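Local coordinates for protein EvdO2 (Micromonospora carbonacea, PDB 4XAB) that probably catalyses an oxidative cyclization in orthosomycin antibiotic biosynthesis, as a metal-dependent oxygenase related to phytanoyl-CoA dioxygenase, at residues L109-H114 with L231-A236; P70-I75 with L117-Y122. All blocks are in the same frame, centred on the assembly; numbering follows the deposited sequence.

Contact 1: L109-H114 with L231-A236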
# COMPACT_ATOMS: atom_id res chain seq x y z
N LEU A 109 -10.05 15.59 -1.40
CA LEU A 109 -9.54 14.23 -1.47
C LEU A 109 -10.60 13.19 -1.14
O LEU A 109 -11.26 13.27 -0.11
CB LEU A 109 -8.35 14.06 -0.51
CG LEU A 109 -7.20 15.03 -0.77
CD1 LEU A 109 -6.16 14.94 0.34
CD2 LEU A 109 -6.57 14.73 -2.12
N GLU A 110 -10.73 12.22 -2.04
CA GLU A 110 -11.44 10.99 -1.71
C GLU A 110 -10.45 10.03 -1.08
O GLU A 110 -9.25 10.12 -1.33
CB GLU A 110 -12.06 10.38 -2.96
CG GLU A 110 -13.18 11.23 -3.53
CD GLU A 110 -13.67 10.75 -4.87
OE1 GLU A 110 -13.72 9.52 -5.08
OE2 GLU A 110 -14.01 11.61 -5.71
N PHE A 111 -10.94 9.11 -0.26
CA PHE A 111 -10.03 8.22 0.46
C PHE A 111 -10.67 6.90 0.84
O PHE A 111 -11.89 6.77 0.89
CB PHE A 111 -9.50 8.92 1.72
CG PHE A 111 -10.58 9.53 2.57
CD1 PHE A 111 -10.91 10.87 2.44
CD2 PHE A 111 -11.27 8.77 3.50
CE1 PHE A 111 -11.91 11.44 3.22
CE2 PHE A 111 -12.28 9.33 4.27
CZ PHE A 111 -12.59 10.66 4.13
N TYR A 112 -9.81 5.92 1.11
CA TYR A 112 -10.25 4.68 1.72
C TYR A 112 -9.06 3.98 2.37
O TYR A 112 -7.90 4.32 2.11
CB TYR A 112 -10.93 3.76 0.69
CG TYR A 112 -10.04 3.35 -0.46
CD1 TYR A 112 -9.95 4.13 -1.61
CD2 TYR A 112 -9.28 2.18 -0.39
CE1 TYR A 112 -9.13 3.76 -2.66
CE2 TYR A 112 -8.46 1.81 -1.44
CZ TYR A 112 -8.39 2.60 -2.57
OH TYR A 112 -7.58 2.23 -3.61
N GLY A 113 -9.36 2.98 3.19
CA GLY A 113 -8.34 2.24 3.91
C GLY A 113 -8.11 0.88 3.30
O GLY A 113 -8.91 0.39 2.51
N HIS A 114 -7.00 0.25 3.67
CA HIS A 114 -6.67 -1.06 3.15
C HIS A 114 -5.74 -1.73 4.16
O HIS A 114 -4.71 -1.17 4.53
CB HIS A 114 -6.02 -0.94 1.76
CG HIS A 114 -5.63 -2.25 1.14
ND1 HIS A 114 -4.69 -2.35 0.14
CD2 HIS A 114 -6.06 -3.51 1.38
CE1 HIS A 114 -4.55 -3.62 -0.21
NE2 HIS A 114 -5.37 -4.35 0.53
N LEU A 231 -3.56 3.95 3.65
CA LEU A 231 -4.58 4.94 3.34
C LEU A 231 -4.32 5.48 1.96
O LEU A 231 -3.19 5.84 1.63
CB LEU A 231 -4.58 6.06 4.37
CG LEU A 231 -5.19 5.69 5.72
CD1 LEU A 231 -4.81 6.75 6.76
CD2 LEU A 231 -6.71 5.58 5.57
N VAL A 232 -5.35 5.48 1.13
CA VAL A 232 -5.28 6.00 -0.22
C VAL A 232 -6.03 7.32 -0.30
O VAL A 232 -7.13 7.42 0.18
CB VAL A 232 -5.86 5.00 -1.21
CG1 VAL A 232 -5.93 5.61 -2.60
CG2 VAL A 232 -5.03 3.72 -1.19
N PHE A 233 -5.38 8.34 -0.86
CA PHE A 233 -5.98 9.66 -1.03
C PHE A 233 -5.90 10.02 -2.50
O PHE A 233 -4.84 9.86 -3.12
CB PHE A 233 -5.26 10.72 -0.18
CG PHE A 233 -5.44 10.52 1.31
CD1 PHE A 233 -4.48 9.84 2.06
CD2 PHE A 233 -6.56 11.00 1.95
CE1 PHE A 233 -4.65 9.66 3.42
CE2 PHE A 233 -6.74 10.82 3.32
CZ PHE A 233 -5.77 10.14 4.05
N MET A 234 -6.99 10.51 -3.06
CA MET A 234 -7.00 10.76 -4.49
C MET A 234 -7.96 11.87 -4.88
O MET A 234 -8.90 12.17 -4.15
CB MET A 234 -7.38 9.49 -5.23
CG MET A 234 -8.78 9.05 -4.94
SD MET A 234 -9.01 7.34 -5.43
CE MET A 234 -10.69 7.06 -4.89
N SER A 235 -7.73 12.45 -6.05
CA SER A 235 -8.62 13.48 -6.57
C SER A 235 -9.84 12.83 -7.20
O SER A 235 -9.84 11.63 -7.48
CB SER A 235 -7.91 14.31 -7.62
OG SER A 235 -7.74 13.54 -8.80
N ALA A 236 -10.87 13.64 -7.43
CA ALA A 236 -11.96 13.24 -8.31
C ALA A 236 -11.40 12.89 -9.69
O ALA A 236 -10.34 13.39 -10.09
CB ALA A 236 -12.99 14.37 -8.41

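Contact 2: P70-I75 with L117-Y122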
# COMPACT_ATOMS: atom_id res chain seq x y z
N PRO A 70 -2.01 -19.46 -2.55
CA PRO A 70 -2.48 -18.55 -1.50
C PRO A 70 -2.41 -17.08 -1.91
O PRO A 70 -1.54 -16.68 -2.69
CB PRO A 70 -1.53 -18.84 -0.33
CG PRO A 70 -0.36 -19.52 -0.93
CD PRO A 70 -0.89 -20.29 -2.10
N LEU A 71 -3.34 -16.30 -1.39
CA LEU A 71 -3.35 -14.87 -1.61
C LEU A 71 -2.84 -14.18 -0.37
O LEU A 71 -2.97 -14.69 0.73
CB LEU A 71 -4.76 -14.36 -1.93
CG LEU A 71 -5.50 -14.92 -3.13
CD1 LEU A 71 -6.86 -14.26 -3.22
CD2 LEU A 71 -4.71 -14.70 -4.40
N LEU A 72 -2.27 -13.00 -0.56
CA LEU A 72 -1.85 -12.18 0.56
C LEU A 72 -3.08 -11.81 1.38
O LEU A 72 -4.02 -11.24 0.84
CB LEU A 72 -1.14 -10.93 0.06
CG LEU A 72 -0.44 -10.05 1.09
CD1 LEU A 72 0.65 -10.84 1.77
CD2 LEU A 72 0.13 -8.82 0.38
N PRO A 73 -3.10 -12.14 2.67
CA PRO A 73 -4.24 -11.77 3.50
C PRO A 73 -4.47 -10.26 3.51
O PRO A 73 -3.57 -9.49 3.86
CB PRO A 73 -3.85 -12.27 4.90
CG PRO A 73 -2.91 -13.38 4.63
CD PRO A 73 -2.13 -12.97 3.42
N GLN A 74 -5.66 -9.83 3.12
CA GLN A 74 -5.94 -8.41 3.10
C GLN A 74 -7.41 -8.11 3.22
O GLN A 74 -8.26 -8.93 2.85
CB GLN A 74 -5.36 -7.76 1.83
CG GLN A 74 -5.74 -8.41 0.53
CD GLN A 74 -4.70 -8.16 -0.56
OE1 GLN A 74 -4.21 -9.09 -1.19
NE2 GLN A 74 -4.36 -6.89 -0.77
N ILE A 75 -7.71 -6.94 3.77
CA ILE A 75 -9.07 -6.48 3.94
C ILE A 75 -9.23 -5.12 3.27
O ILE A 75 -8.60 -4.15 3.68
CB ILE A 75 -9.45 -6.38 5.42
CG1 ILE A 75 -9.31 -7.75 6.10
CG2 ILE A 75 -10.86 -5.85 5.58
CD1 ILE A 75 -9.31 -7.69 7.61
N LEU A 117 -1.92 -8.13 6.02
CA LEU A 117 -1.07 -8.90 6.92
C LEU A 117 -0.28 -9.92 6.10
O LEU A 117 -0.87 -10.74 5.39
CB LEU A 117 -1.91 -9.59 8.00
CG LEU A 117 -1.19 -10.38 9.10
CD1 LEU A 117 -2.04 -10.40 10.35
CD2 LEU A 117 -0.87 -11.80 8.66
N LYS A 118 1.05 -9.85 6.17
CA LYS A 118 1.93 -10.84 5.56
C LYS A 118 2.27 -11.88 6.60
O LYS A 118 3.02 -11.58 7.54
CB LYS A 118 3.22 -10.22 5.04
CG LYS A 118 3.06 -9.27 3.90
CD LYS A 118 4.43 -8.84 3.38
CE LYS A 118 5.20 -10.01 2.79
NZ LYS A 118 4.74 -10.32 1.41
N PRO A 119 1.74 -13.10 6.45
CA PRO A 119 1.97 -14.19 7.39
C PRO A 119 3.45 -14.51 7.53
O PRO A 119 4.21 -14.20 6.62
CB PRO A 119 1.22 -15.37 6.77
CG PRO A 119 0.29 -14.77 5.78
CD PRO A 119 0.91 -13.52 5.30
N PRO A 120 3.85 -15.11 8.66
CA PRO A 120 5.22 -15.62 8.77
C PRO A 120 5.54 -16.57 7.63
O PRO A 120 4.67 -17.36 7.24
CB PRO A 120 5.22 -16.37 10.12
CG PRO A 120 4.03 -15.86 10.86
CD PRO A 120 3.02 -15.49 9.81
N ARG A 121 6.74 -16.47 7.09
CA ARG A 121 7.23 -17.35 6.03
C ARG A 121 6.38 -17.30 4.77
O ARG A 121 6.42 -18.22 3.96
CB ARG A 121 7.32 -18.78 6.55
CG ARG A 121 8.32 -18.92 7.67
CD ARG A 121 9.69 -18.46 7.21
NE ARG A 121 10.70 -18.59 8.26
CZ ARG A 121 12.00 -18.39 8.06
NH1 ARG A 121 12.44 -18.06 6.85
NH2 ARG A 121 12.86 -18.53 9.06
N TYR A 122 5.63 -16.22 4.60
CA TYR A 122 4.86 -16.04 3.37
C TYR A 122 5.84 -15.83 2.22
O TYR A 122 6.52 -14.82 2.16
CB TYR A 122 3.90 -14.86 3.50
CG TYR A 122 2.99 -14.74 2.30
CD1 TYR A 122 1.97 -15.66 2.09
CD2 TYR A 122 3.16 -13.73 1.36
CE1 TYR A 122 1.14 -15.58 0.99
CE2 TYR A 122 2.33 -13.64 0.26
CZ TYR A 122 1.33 -14.57 0.08
OH TYR A 122 0.50 -14.48 -1.01

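Contact 1: L109-H114 with L231-A236
The ring of Tyr112 lies against Val232, whose CB stands over one face in a CH-pi contact, 3.9 Å from the ring centroid and 20° off the normal. The two side chains run side by side in the same direction; CG1 approaches ring atom CE1 at 3.7 Å, while CG2 sits near CZ and OH. At the ring edge, close to its plane, comes CE of Met234. Tyr112 reaches Val232 because its CG is held between the backbone N and the carbonyl carbon (chi1 61°), which folds the ring over the neighbouring strand. Beyond CG the Met234 chain is extended and its CE ends near Glu110 OE1, a carboxylate oxygen that forms a salt bridge with Arg141. On the other face of the sheet Phe111 and Phe233 are paired: CD2 of Phe233 touches Phe111 CB at 3.6 Å, and the Phe111 ring leads off to meet Phe91 edge-to-face. Helix 89-102 packs on Phe233 from this side. Four backbone hydrogen bonds join the strands. Glu110 and Met234 exchange two of them, N to O each way; Tyr112 and Val232 exchange the other two, of which Val232 N to Tyr112 O is nearly straight (3.0 Å, 178° at the hydrogen). Phe111–Phe233 and Gly113–Leu231 are the alternating non-hydrogen-bonded pairs. Strands 110-114 and 231-234 are thus regular antiparallel neighbours, with helix-packed Phe233 on one face and Val232 turned to the metal side, as befits the double-stranded beta-helix of this oxygenase superfamily.

Contact 2: P70-I75 with L117-Y122
Leu72 and Tyr122 meet at about a right angle where the loop 70-73 enters strand 74-76, which borders strand 110-118 in the antiparallel sheet of this double-stranded beta-helix protein, and where strand 110-118 leaves into a type II beta turn from Pro119 to Tyr122. CD1 is the branch of Leu72 that touches: it lies 3.6 Å from Tyr122 CE2 and equally close to Lys118 CG, so this one methyl meets both the ring and the lysine chain. The Lys118 chain crosses Leu72 obliquely and bends at its last two torsions, which brings NZ back near the same methyl and into a weak hydrogen bond with Gly218 O. In Tyr122 the ring carbon CG stands opposite the main-chain N (chi1 -174°), directing the ring at the 70-72 backbone; Pro70 CB sits at the ring edge, and the hydroxyl gives a weak hydrogen bond to Pro70 O, with OH and O 3.4 Å apart. With an alanine in place of Tyr122, Pro70 O would probably lose its weak hydroxyl partner and Leu72 CD1 its aromatic neighbour, opening a gap beside Pro70. The rings of Pro73 and Pro119 meet through their CD and CG atoms, CD to CD at 3.6 Å, and Tyr58 touches both. The main chains are joined by Leu117 N to Pro73 O, a 3.0 Å bond, nearly straight at 170°.

Overall arrangement
Strand 110-118 serves both contacts: its start pairs with 231-234 in contact 1, and its end, running into the turn at Pro119, meets 70-75 in contact 2. The centres lie about 23 Å apart, on opposite sides of the chain's centre, yet the contacts touch where His114 CD2 packs on Ile75 O. Strands 226-234, 110-118 and 74-76 are consecutive neighbours in one antiparallel sheet. The nickel ion, bound by His129, Asp131 and His215 and probably in the place of the iron of this oxygenase family, is about 8 Å from the side chain of Val232 and about 9 Å from that of Leu72, which also lies about 5 Å from a bound imidazole, probably from the crystallisation liquor.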